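Local coordinates for phosphoethanolamine N-methyltransferase 1 (Haemonchus contortus, PDB 4KRG), which probably catalyses the transfer of a methyl group from S-adenosylmethionine to phosphoethanolamine, a step of phosphocholine biosynthesis in nematodes, at residues 141-146 with 156-161; 313-318 with 350-355. All coordinates share one frame; numbering follows the deposited sequence.

Interaction 1 of 2, residues 141-146 with 156-161; sequences EFLLNA and IHLRES. With OPE (phosphoric acid mono-(2-amino-ethyl) ester), chain C.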
ATOM      1  N   GLU A 141     -14.835   6.461  11.975  1.00 21.68           N
ATOM      2  CA  GLU A 141     -15.160   6.230  13.374  1.00 21.13           C
ATOM      3  C   GLU A 141     -14.403   5.027  13.926  1.00 20.81           C
ATOM      4  O   GLU A 141     -13.948   5.048  15.064  1.00 23.62           O
ATOM      5  CB  GLU A 141     -16.675   6.077  13.553  1.00 21.43           C
ATOM      6  CG  GLU A 141     -17.436   7.370  13.271  1.00 24.10           C
ATOM      7  CD  GLU A 141     -18.939   7.231  13.440  1.00 29.91           C
ATOM      8  OE1 GLU A 141     -19.622   8.270  13.578  1.00 34.53           O
ATOM      9  OE2 GLU A 141     -19.442   6.087  13.422  1.00 32.81           O
ATOM     10  N   PHE A 142     -14.253   3.986  13.116  1.00 20.31           N
ATOM     11  CA  PHE A 142     -13.460   2.835  13.522  1.00 19.23           C
ATOM     12  C   PHE A 142     -12.014   3.230  13.780  1.00 20.07           C
ATOM     13  O   PHE A 142     -11.411   2.791  14.756  1.00 20.34           O
ATOM     14  CB  PHE A 142     -13.505   1.715  12.477  1.00 19.41           C
ATOM     15  CG  PHE A 142     -12.524   0.606  12.750  1.00 19.43           C
ATOM     16  CD1 PHE A 142     -12.812  -0.375  13.689  1.00 21.10           C
ATOM     17  CD2 PHE A 142     -11.307   0.558  12.094  1.00 18.81           C
ATOM     18  CE1 PHE A 142     -11.907  -1.395  13.956  1.00 20.54           C
ATOM     19  CE2 PHE A 142     -10.401  -0.455  12.354  1.00 18.61           C
ATOM     20  CZ  PHE A 142     -10.703  -1.435  13.286  1.00 19.04           C
ATOM     21  N   LEU A 143     -11.459   4.060  12.903  1.00 20.79           N
ATOM     22  CA  LEU A 143     -10.045   4.422  12.997  1.00 20.59           C
ATOM     23  C   LEU A 143      -9.746   5.363  14.157  1.00 21.11           C
ATOM     24  O   LEU A 143      -8.665   5.313  14.737  1.00 23.00           O
ATOM     25  CB  LEU A 143      -9.543   5.015  11.682  1.00 18.49           C
ATOM     26  CG  LEU A 143      -9.471   4.014  10.528  1.00 16.32           C
ATOM     27  CD1 LEU A 143      -9.217   4.732   9.215  1.00 19.77           C
ATOM     28  CD2 LEU A 143      -8.401   2.962  10.781  1.00 16.81           C
ATOM     29  N   LEU A 144     -10.702   6.220  14.494  1.00 20.08           N
ATOM     30  CA  LEU A 144     -10.565   7.064  15.677  1.00 20.43           C
ATOM     31  C   LEU A 144     -10.682   6.234  16.960  1.00 21.73           C
ATOM     32  O   LEU A 144     -10.076   6.560  17.976  1.00 23.27           O
ATOM     33  CB  LEU A 144     -11.587   8.205  15.663  1.00 23.55           C
ATOM     34  CG  LEU A 144     -11.353   9.299  14.608  1.00 25.05           C
ATOM     35  CD1 LEU A 144     -12.542  10.235  14.504  1.00 25.92           C
ATOM     36  CD2 LEU A 144     -10.098  10.092  14.925  1.00 25.30           C
ATOM     37  N   ASN A 145     -11.456   5.155  16.905  1.00 20.67           N
ATOM     38  CA  ASN A 145     -11.558   4.230  18.033  1.00 18.67           C
ATOM     39  C   ASN A 145     -10.275   3.432  18.232  1.00 19.66           C
ATOM     40  O   ASN A 145      -9.797   3.280  19.354  1.00 21.42           O
ATOM     41  CB  ASN A 145     -12.740   3.284  17.840  1.00 22.29           C
ATOM     42  CG  ASN A 145     -13.974   3.735  18.590  1.00 27.85           C
ATOM     43  OD1 ASN A 145     -13.880   4.255  19.702  1.00 28.16           O
ATOM     44  ND2 ASN A 145     -15.138   3.545  17.984  1.00 31.17           N
ATOM     45  N   ALA A 146      -9.719   2.924  17.137  1.00 18.68           N
ATOM     46  CA  ALA A 146      -8.448   2.218  17.186  1.00 18.41           C
ATOM     47  C   ALA A 146      -7.398   3.134  17.783  1.00 18.48           C
ATOM     48  O   ALA A 146      -6.562   2.719  18.575  1.00 20.55           O
ATOM     49  CB  ALA A 146      -8.036   1.780  15.796  1.00 19.65           C
ATOM     50  N   ILE A 156      -1.543  -0.584  13.946  1.00 13.89           N
ATOM     51  CA  ILE A 156      -2.758  -1.156  13.387  1.00 15.64           C
ATOM     52  C   ILE A 156      -2.428  -1.737  12.017  1.00 15.85           C
ATOM     53  O   ILE A 156      -1.708  -1.123  11.227  1.00 14.61           O
ATOM     54  CB  ILE A 156      -3.933  -0.130  13.321  1.00 17.21           C
ATOM     55  CG1 ILE A 156      -5.129  -0.714  12.571  1.00 18.45           C
ATOM     56  CG2 ILE A 156      -3.495   1.191  12.701  1.00 18.47           C
ATOM     57  CD1 ILE A 156      -6.363   0.165  12.635  1.00 22.84           C
ATOM     58  N   HIS A 157      -2.911  -2.946  11.765  1.00 13.61           N
ATOM     59  CA  HIS A 157      -2.776  -3.547  10.452  1.00 12.57           C
ATOM     60  C   HIS A 157      -4.136  -3.543   9.772  1.00 13.51           C
ATOM     61  O   HIS A 157      -5.134  -3.949  10.368  1.00 13.44           O
ATOM     62  CB  HIS A 157      -2.267  -4.985  10.547  1.00 13.47           C
ATOM     63  CG  HIS A 157      -2.237  -5.694   9.227  1.00 14.18           C
ATOM     64  ND1 HIS A 157      -3.339  -6.329   8.702  1.00 14.20           N
ATOM     65  CD2 HIS A 157      -1.237  -5.855   8.329  1.00 12.59           C
ATOM     66  CE1 HIS A 157      -3.021  -6.855   7.528  1.00 14.30           C
ATOM     67  NE2 HIS A 157      -1.756  -6.577   7.279  1.00 12.58           N
ATOM     68  N   LEU A 158      -4.165  -3.097   8.519  1.00 11.11           N
ATOM     69  CA  LEU A 158      -5.374  -3.181   7.714  1.00 12.47           C
ATOM     70  C   LEU A 158      -5.029  -3.786   6.364  1.00 12.15           C
ATOM     71  O   LEU A 158      -3.926  -3.619   5.875  1.00 13.44           O
ATOM     72  CB  LEU A 158      -5.984  -1.799   7.531  1.00 15.18           C
ATOM     73  CG  LEU A 158      -6.306  -1.087   8.847  1.00 16.26           C
ATOM     74  CD1 LEU A 158      -5.810   0.347   8.799  1.00 19.80           C
ATOM     75  CD2 LEU A 158      -7.792  -1.120   9.117  1.00 19.16           C
ATOM     76  N   ARG A 159      -5.975  -4.505   5.782  1.00 14.08           N
ATOM     77  CA  ARG A 159      -5.819  -5.069   4.450  1.00 13.05           C
ATOM     78  C   ARG A 159      -7.182  -5.028   3.791  1.00 13.69           C
ATOM     79  O   ARG A 159      -8.160  -5.520   4.356  1.00 13.04           O
ATOM     80  CB  ARG A 159      -5.339  -6.516   4.528  1.00 11.73           C
ATOM     81  CG  ARG A 159      -5.218  -7.185   3.162  1.00 13.79           C
ATOM     82  CD  ARG A 159      -6.451  -7.997   2.781  1.00 14.32           C
ATOM     83  NE  ARG A 159      -6.177  -8.825   1.610  1.00 13.91           N
ATOM     84  CZ  ARG A 159      -5.593 -10.019   1.660  1.00 15.57           C
ATOM     85  NH1 ARG A 159      -5.226 -10.541   2.826  1.00 13.89           N
ATOM     86  NH2 ARG A 159      -5.377 -10.694   0.542  1.00 16.82           N
ATOM     87  N   GLU A 160      -7.266  -4.443   2.603  1.00 11.13           N
ATOM     88  CA  GLU A 160      -8.563  -4.305   1.964  1.00 11.61           C
ATOM     89  C   GLU A 160      -8.523  -4.671   0.487  1.00 16.64           C
ATOM     90  O   GLU A 160      -7.493  -4.519  -0.171  1.00 16.56           O
ATOM     91  CB  GLU A 160      -9.095  -2.877   2.128  1.00 13.09           C
ATOM     92  CG  GLU A 160      -9.172  -2.384   3.561  1.00 14.08           C
ATOM     93  CD  GLU A 160     -10.198  -3.139   4.398  1.00 16.37           C
ATOM     94  OE1 GLU A 160     -11.155  -3.698   3.815  1.00 19.40           O
ATOM     95  OE2 GLU A 160     -10.054  -3.171   5.642  1.00 15.93           O
ATOM     96  N   SER A 161      -9.646  -5.162  -0.027  1.00 15.20           N
ATOM     97  CA  SER A 161      -9.803  -5.332  -1.460  1.00 16.04           C
ATOM     98  C   SER A 161     -10.034  -3.947  -2.025  1.00 18.12           C
ATOM     99  O   SER A 161     -11.077  -3.328  -1.778  1.00 19.18           O
ATOM    100  CB  SER A 161     -11.003  -6.216  -1.783  1.00 18.30           C
ATOM    101  OG  SER A 161     -10.828  -7.506  -1.241  1.00 18.69           O
TER
HETATM  102  CA  OPE C 501     -12.729 -11.245  -0.037  1.00 18.21           C
HETATM  103  CB  OPE C 501     -12.992 -11.965   1.245  1.00 18.50           C
HETATM  104  O1  OPE C 501     -13.535 -11.041  -2.790  1.00 18.23           O
HETATM  105  O2  OPE C 501     -12.686  -8.840  -2.124  1.00 15.87           O
HETATM  106  O3  OPE C 501     -15.147  -9.233  -2.141  1.00 18.83           O
HETATM  107  O4  OPE C 501     -13.698 -10.340  -0.420  1.00 19.01           O
HETATM  108  N   OPE C 501     -13.329 -11.163   2.392  1.00 19.32           N
HETATM  109  P   OPE C 501     -13.785  -9.846  -1.899  1.00 19.18           P
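Ile-156 reaches from strand 156-161 toward helix 141-146, and its end methyl CD1 is where three helix residues converge. Its CG1 branch stands anti to the backbone N (chi1 173°) and the chain runs on extended (chi2 172°), which sends CD1 well beyond the strand backbone. There Leu-143 CD2 and Ala-146 CB each lie 3.9 Å from Ile-156 CD1, the leucine crossing the isoleucine at about a right angle. The small Ala-146 suits the point where the two backbones come nearest, because its bare methyl leaves room for the long isoleucine branch.

Leu-143 uses the same methyl a second time: CD2 also touches Leu-158 CD1, at 4.2 Å, and so bridges two strand residues that face the helix. Leu-158, two residues on from Ile-156, offers its other methyl to Phe-142, with CD2 4.2 Å from the ring atom CE2. That ring atom meets Ile-156 CD1 as well, at 4.1 Å, both methyls approaching obliquely. Aliphatic side chains and one aromatic ring make up a buried interface that no hydrogen bond crosses. At the far end of the strand Ser-161 OG, also hydrogen-bonded to Gln-231, donates to O2 of the phosphoethanolamine phosphate; the 2.5 Å length is unusually short and so uncertain in detail.

Helix 136-149 packs here against strand 154-161 of the Rossmann-like methyltransferase fold, segments 141-146 and 156-161 running in nearly opposite directions. The strand lies between parallel strand 122-126 and antiparallel strand 231-240, while helix 189-198 adds Leu-195 against Leu-143 and Leu-196 against Leu-158.

Interaction 2 of 2, residues 313-318 with 350-355; sequences NSHLLA and VRFGWN. With BOG (octyl beta-D-glucopyranoside), chain F.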
ATOM      1  N   ASN A 313       9.466   3.507 -16.646  1.00 14.98           N
ATOM      2  CA  ASN A 313       8.526   2.537 -17.190  1.00 14.91           C
ATOM      3  C   ASN A 313       8.944   1.144 -16.740  1.00 15.22           C
ATOM      4  O   ASN A 313       9.634   0.420 -17.463  1.00 14.90           O
ATOM      5  CB  ASN A 313       8.496   2.629 -18.715  1.00 15.32           C
ATOM      6  CG  ASN A 313       7.384   1.819 -19.331  1.00 16.35           C
ATOM      7  OD1 ASN A 313       6.785   0.959 -18.681  1.00 15.73           O
ATOM      8  ND2 ASN A 313       7.098   2.088 -20.604  1.00 18.56           N
ATOM      9  N   SER A 314       8.524   0.785 -15.532  1.00 14.03           N
ATOM     10  CA  SER A 314       8.960  -0.452 -14.901  1.00 14.34           C
ATOM     11  C   SER A 314       8.491  -1.690 -15.656  1.00 16.10           C
ATOM     12  O   SER A 314       9.149  -2.733 -15.627  1.00 14.82           O
ATOM     13  CB  SER A 314       8.505  -0.491 -13.439  1.00 13.01           C
ATOM     14  OG  SER A 314       9.241   0.441 -12.665  1.00 12.53           O
ATOM     15  N   HIS A 315       7.354  -1.580 -16.334  1.00 14.31           N
ATOM     16  CA  HIS A 315       6.880  -2.690 -17.137  1.00 14.40           C
ATOM     17  C   HIS A 315       7.791  -2.920 -18.330  1.00 15.94           C
ATOM     18  O   HIS A 315       8.131  -4.056 -18.637  1.00 15.44           O
ATOM     19  CB  HIS A 315       5.424  -2.500 -17.551  1.00 16.78           C
ATOM     20  CG  HIS A 315       4.454  -2.929 -16.494  1.00 16.24           C
ATOM     21  ND1 HIS A 315       3.963  -2.070 -15.538  1.00 16.32           N
ATOM     22  CD2 HIS A 315       3.916  -4.143 -16.226  1.00 16.79           C
ATOM     23  CE1 HIS A 315       3.153  -2.728 -14.732  1.00 17.40           C
ATOM     24  NE2 HIS A 315       3.104  -3.989 -15.125  1.00 18.73           N
ATOM     25  N   LEU A 316       8.211  -1.843 -18.980  1.00 16.83           N
ATOM     26  CA  LEU A 316       9.141  -1.965 -20.096  1.00 17.39           C
ATOM     27  C   LEU A 316      10.503  -2.459 -19.609  1.00 18.72           C
ATOM     28  O   LEU A 316      11.172  -3.243 -20.283  1.00 20.50           O
ATOM     29  CB  LEU A 316       9.282  -0.629 -20.823  1.00 16.91           C
ATOM     30  CG  LEU A 316      10.235  -0.655 -22.013  1.00 14.53           C
ATOM     31  CD1 LEU A 316       9.675  -1.566 -23.092  1.00 17.95           C
ATOM     32  CD2 LEU A 316      10.448   0.743 -22.544  1.00 18.23           C
ATOM     33  N   LEU A 317      10.906  -2.002 -18.427  1.00 17.73           N
ATOM     34  CA  LEU A 317      12.143  -2.465 -17.825  1.00 16.51           C
ATOM     35  C   LEU A 317      12.112  -3.980 -17.668  1.00 16.39           C
ATOM     36  O   LEU A 317      12.970  -4.674 -18.190  1.00 18.57           O
ATOM     37  CB  LEU A 317      12.354  -1.797 -16.473  1.00 17.26           C
ATOM     38  CG  LEU A 317      13.743  -1.980 -15.873  1.00 19.64           C
ATOM     39  CD1 LEU A 317      14.778  -1.360 -16.777  1.00 22.18           C
ATOM     40  CD2 LEU A 317      13.808  -1.344 -14.494  1.00 21.42           C
ATOM     41  N   ALA A 318      11.103  -4.487 -16.967  1.00 16.37           N
ATOM     42  CA  ALA A 318      10.955  -5.924 -16.771  1.00 16.68           C
ATOM     43  C   ALA A 318      10.875  -6.696 -18.086  1.00 20.82           C
ATOM     44  O   ALA A 318      11.396  -7.805 -18.199  1.00 22.44           O
ATOM     45  CB  ALA A 318       9.738  -6.213 -15.928  1.00 15.46           C
ATOM     46  N   VAL A 350       6.575  -7.410 -11.963  1.00 12.44           N
ATOM     47  CA  VAL A 350       6.552  -5.985 -11.634  1.00 13.11           C
ATOM     48  C   VAL A 350       5.709  -5.741 -10.393  1.00 14.86           C
ATOM     49  O   VAL A 350       4.558  -6.171 -10.328  1.00 15.79           O
ATOM     50  CB  VAL A 350       5.996  -5.127 -12.799  1.00 14.51           C
ATOM     51  CG1 VAL A 350       5.954  -3.663 -12.406  1.00 13.63           C
ATOM     52  CG2 VAL A 350       6.852  -5.293 -14.032  1.00 16.08           C
ATOM     53  N   ARG A 351       6.293  -5.066  -9.404  1.00 12.60           N
ATOM     54  CA  ARG A 351       5.612  -4.797  -8.140  1.00 11.58           C
ATOM     55  C   ARG A 351       5.775  -3.330  -7.768  1.00 13.24           C
ATOM     56  O   ARG A 351       6.773  -2.708  -8.118  1.00 19.02           O
ATOM     57  CB  ARG A 351       6.186  -5.674  -7.020  1.00 13.85           C
ATOM     58  CG  ARG A 351       6.310  -7.145  -7.351  1.00 14.85           C
ATOM     59  CD  ARG A 351       4.980  -7.835  -7.414  1.00 14.20           C
ATOM     60  NE  ARG A 351       5.090  -9.194  -7.940  1.00 13.96           N
ATOM     61  CZ  ARG A 351       5.259 -10.282  -7.198  1.00 17.04           C
ATOM     62  NH1 ARG A 351       5.336 -10.189  -5.875  1.00 18.37           N
ATOM     63  NH2 ARG A 351       5.346 -11.468  -7.781  1.00 18.53           N
ATOM     64  N   PHE A 352       4.795  -2.777  -7.067  1.00 12.14           N
ATOM     65  CA  PHE A 352       4.866  -1.397  -6.601  1.00 13.37           C
ATOM     66  C   PHE A 352       4.599  -1.357  -5.113  1.00 13.14           C
ATOM     67  O   PHE A 352       3.933  -2.233  -4.570  1.00 14.10           O
ATOM     68  CB  PHE A 352       3.826  -0.516  -7.309  1.00 14.54           C
ATOM     69  CG  PHE A 352       4.018  -0.428  -8.791  1.00 13.78           C
ATOM     70  CD1 PHE A 352       4.742   0.618  -9.350  1.00 13.31           C
ATOM     71  CD2 PHE A 352       3.480  -1.398  -9.632  1.00 14.34           C
ATOM     72  CE1 PHE A 352       4.931   0.694 -10.734  1.00 12.48           C
ATOM     73  CE2 PHE A 352       3.668  -1.329 -11.006  1.00 14.94           C
ATOM     74  CZ  PHE A 352       4.394  -0.281 -11.556  1.00 14.51           C
ATOM     75  N   GLY A 353       5.130  -0.337  -4.458  1.00 14.29           N
ATOM     76  CA  GLY A 353       4.822  -0.077  -3.068  1.00 13.44           C
ATOM     77  C   GLY A 353       4.725   1.421  -2.903  1.00 14.48           C
ATOM     78  O   GLY A 353       5.333   2.173  -3.661  1.00 16.91           O
ATOM     79  N   TRP A 354       3.942   1.862  -1.930  1.00 13.26           N
ATOM     80  CA  TRP A 354       3.942   3.266  -1.565  1.00 13.66           C
ATOM     81  C   TRP A 354       4.713   3.430  -0.262  1.00 14.78           C
ATOM     82  O   TRP A 354       4.559   2.637   0.669  1.00 13.26           O
ATOM     83  CB  TRP A 354       2.519   3.814  -1.406  1.00 12.96           C
ATOM     84  CG  TRP A 354       2.507   5.221  -0.880  1.00 14.05           C
ATOM     85  CD1 TRP A 354       2.498   6.369  -1.610  1.00 14.95           C
ATOM     86  CD2 TRP A 354       2.540   5.626   0.501  1.00 13.65           C
ATOM     87  NE1 TRP A 354       2.514   7.463  -0.777  1.00 15.73           N
ATOM     88  CE2 TRP A 354       2.542   7.033   0.511  1.00 15.48           C
ATOM     89  CE3 TRP A 354       2.572   4.927   1.706  1.00 15.72           C
ATOM     90  CZ2 TRP A 354       2.571   7.758   1.709  1.00 17.43           C
ATOM     91  CZ3 TRP A 354       2.598   5.651   2.884  1.00 16.53           C
ATOM     92  CH2 TRP A 354       2.598   7.054   2.878  1.00 15.58           C
ATOM     93  N   ASN A 355       5.549   4.460  -0.210  1.00 13.74           N
ATOM     94  CA  ASN A 355       6.169   4.891   1.030  1.00 14.35           C
ATOM     95  C   ASN A 355       6.148   6.412   1.093  1.00 15.05           C
ATOM     96  O   ASN A 355       6.073   7.077   0.068  1.00 16.04           O
ATOM     97  CB  ASN A 355       7.603   4.379   1.124  1.00 14.07           C
ATOM     98  CG  ASN A 355       7.691   2.889   0.942  1.00 13.37           C
ATOM     99  OD1 ASN A 355       7.669   2.396  -0.181  1.00 14.37           O
ATOM    100  ND2 ASN A 355       7.791   2.157   2.050  1.00 14.56           N
TER
HETATM  101  C1  BOG F 504      17.328  -4.821 -24.486  1.00130.70           C
HETATM  102  O1  BOG F 504      16.730  -3.749 -25.139  1.00130.37           O
HETATM  103  C2  BOG F 504      16.886  -6.118 -25.137  1.00130.55           C
HETATM  104  O2  BOG F 504      15.488  -6.280 -24.928  1.00130.10           O
HETATM  105  C3  BOG F 504      17.615  -7.304 -24.603  1.00130.81           C
HETATM  106  O3  BOG F 504      17.235  -8.472 -25.386  1.00131.09           O
HETATM  107  C4  BOG F 504      19.096  -7.129 -24.654  1.00130.57           C
HETATM  108  O4  BOG F 504      19.749  -8.223 -23.973  1.00130.53           O
HETATM  109  C5  BOG F 504      19.538  -5.833 -23.993  1.00130.59           C
HETATM  110  O5  BOG F 504      18.812  -4.656 -24.520  1.00130.83           O
HETATM  111  C6  BOG F 504      20.973  -5.653 -24.234  1.00130.44           C
HETATM  112  O6  BOG F 504      21.628  -5.567 -23.001  1.00130.08           O
HETATM  113  C1' BOG F 504      16.245  -2.739 -24.249  1.00130.26           C
HETATM  114  C2' BOG F 504      15.424  -1.670 -25.029  1.00 45.02           C
HETATM  115  C3' BOG F 504      15.120  -0.448 -24.164  1.00 43.83           C
HETATM  116  C4' BOG F 504      14.593  -0.621 -22.878  1.00 42.56           C
HETATM  117  C5' BOG F 504      14.921   0.375 -21.724  1.00 43.49           C
HETATM  118  C6' BOG F 504      13.660   0.840 -20.981  1.00 43.78           C
HETATM  119  C7' BOG F 504      13.953   1.744 -19.755  1.00 22.10           C
HETATM  120  C8' BOG F 504      12.902   1.631 -18.702  1.00 22.80           C
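His-315 swings CG to the side opposite its carbonyl carbon (chi1 -83°), and its second torsion turns the imidazole so that one face meets Val-350. Val-350 holds CG1 anti to its own backbone N (chi1 179°), placing this methyl over the ring in a CH-pi contact: Val-350 CG1 lies 4.0 Å from the centroid of the His-315 ring and 18° off the ring normal. Val-350 CG2 reaches the imidazole too, at CD2, but its closest partner is Ala-318 CB, at 3.6 Å. A beta-branched residue suits this place, since one methyl lies over the imidazole while the other also reaches Ala-318 and the Ser-314 carbonyl, and alanine lets the helix come close. Phe-352 presents its ring edge to the histidine, CE2 standing 4.0 Å from His-315 CE1.

Helix 314-321 is laid against strand 350-354, which pairs in parallel with strand 324-329 and antiparallel with strand 208-218, in the second half of this di-domain enzyme. Asn-313 is the N-cap of the helix: its OD1 accepts from Leu-316 N at 3.2 Å, with the donor well above the carbonyl plane, and its ND2 is hydrogen-bonded to Asp-280 OD2. On the flank formed by Leu-316 and Leu-317 lies the octyl tail of a bound detergent, C6' being 3.6 Å from Leu-316 CD2. Lys-341 and Gln-345 of helix 332-345 also touch His-315, and Ser-338 of that helix meets Phe-352.

Overall arrangement
Interaction 1 and interaction 2 follow one another along the chain and lie on opposite sides of its centre, with their own centres 27 Å apart and their nearest atoms about 12 Å apart. They do not touch, yet their strands are connected through neighbours: 154-161 pairs with 231-240, which pairs with 208-218, which in turn pairs with 350-354. Phosphoethanolamine binds at the end of the strand in interaction 1, where Tyr-133, Ser-166, His-176 and Tyr-186 add further hydrogen bonds. The side chain of Phe-142 is about 8 Å from the bound S-adenosyl-L-homocysteine (SAH). Interaction 2 has detergent nearby instead: the side chain of Val-350 is about 7 Å from another bound octyl beta-D-glucopyranoside (BOG).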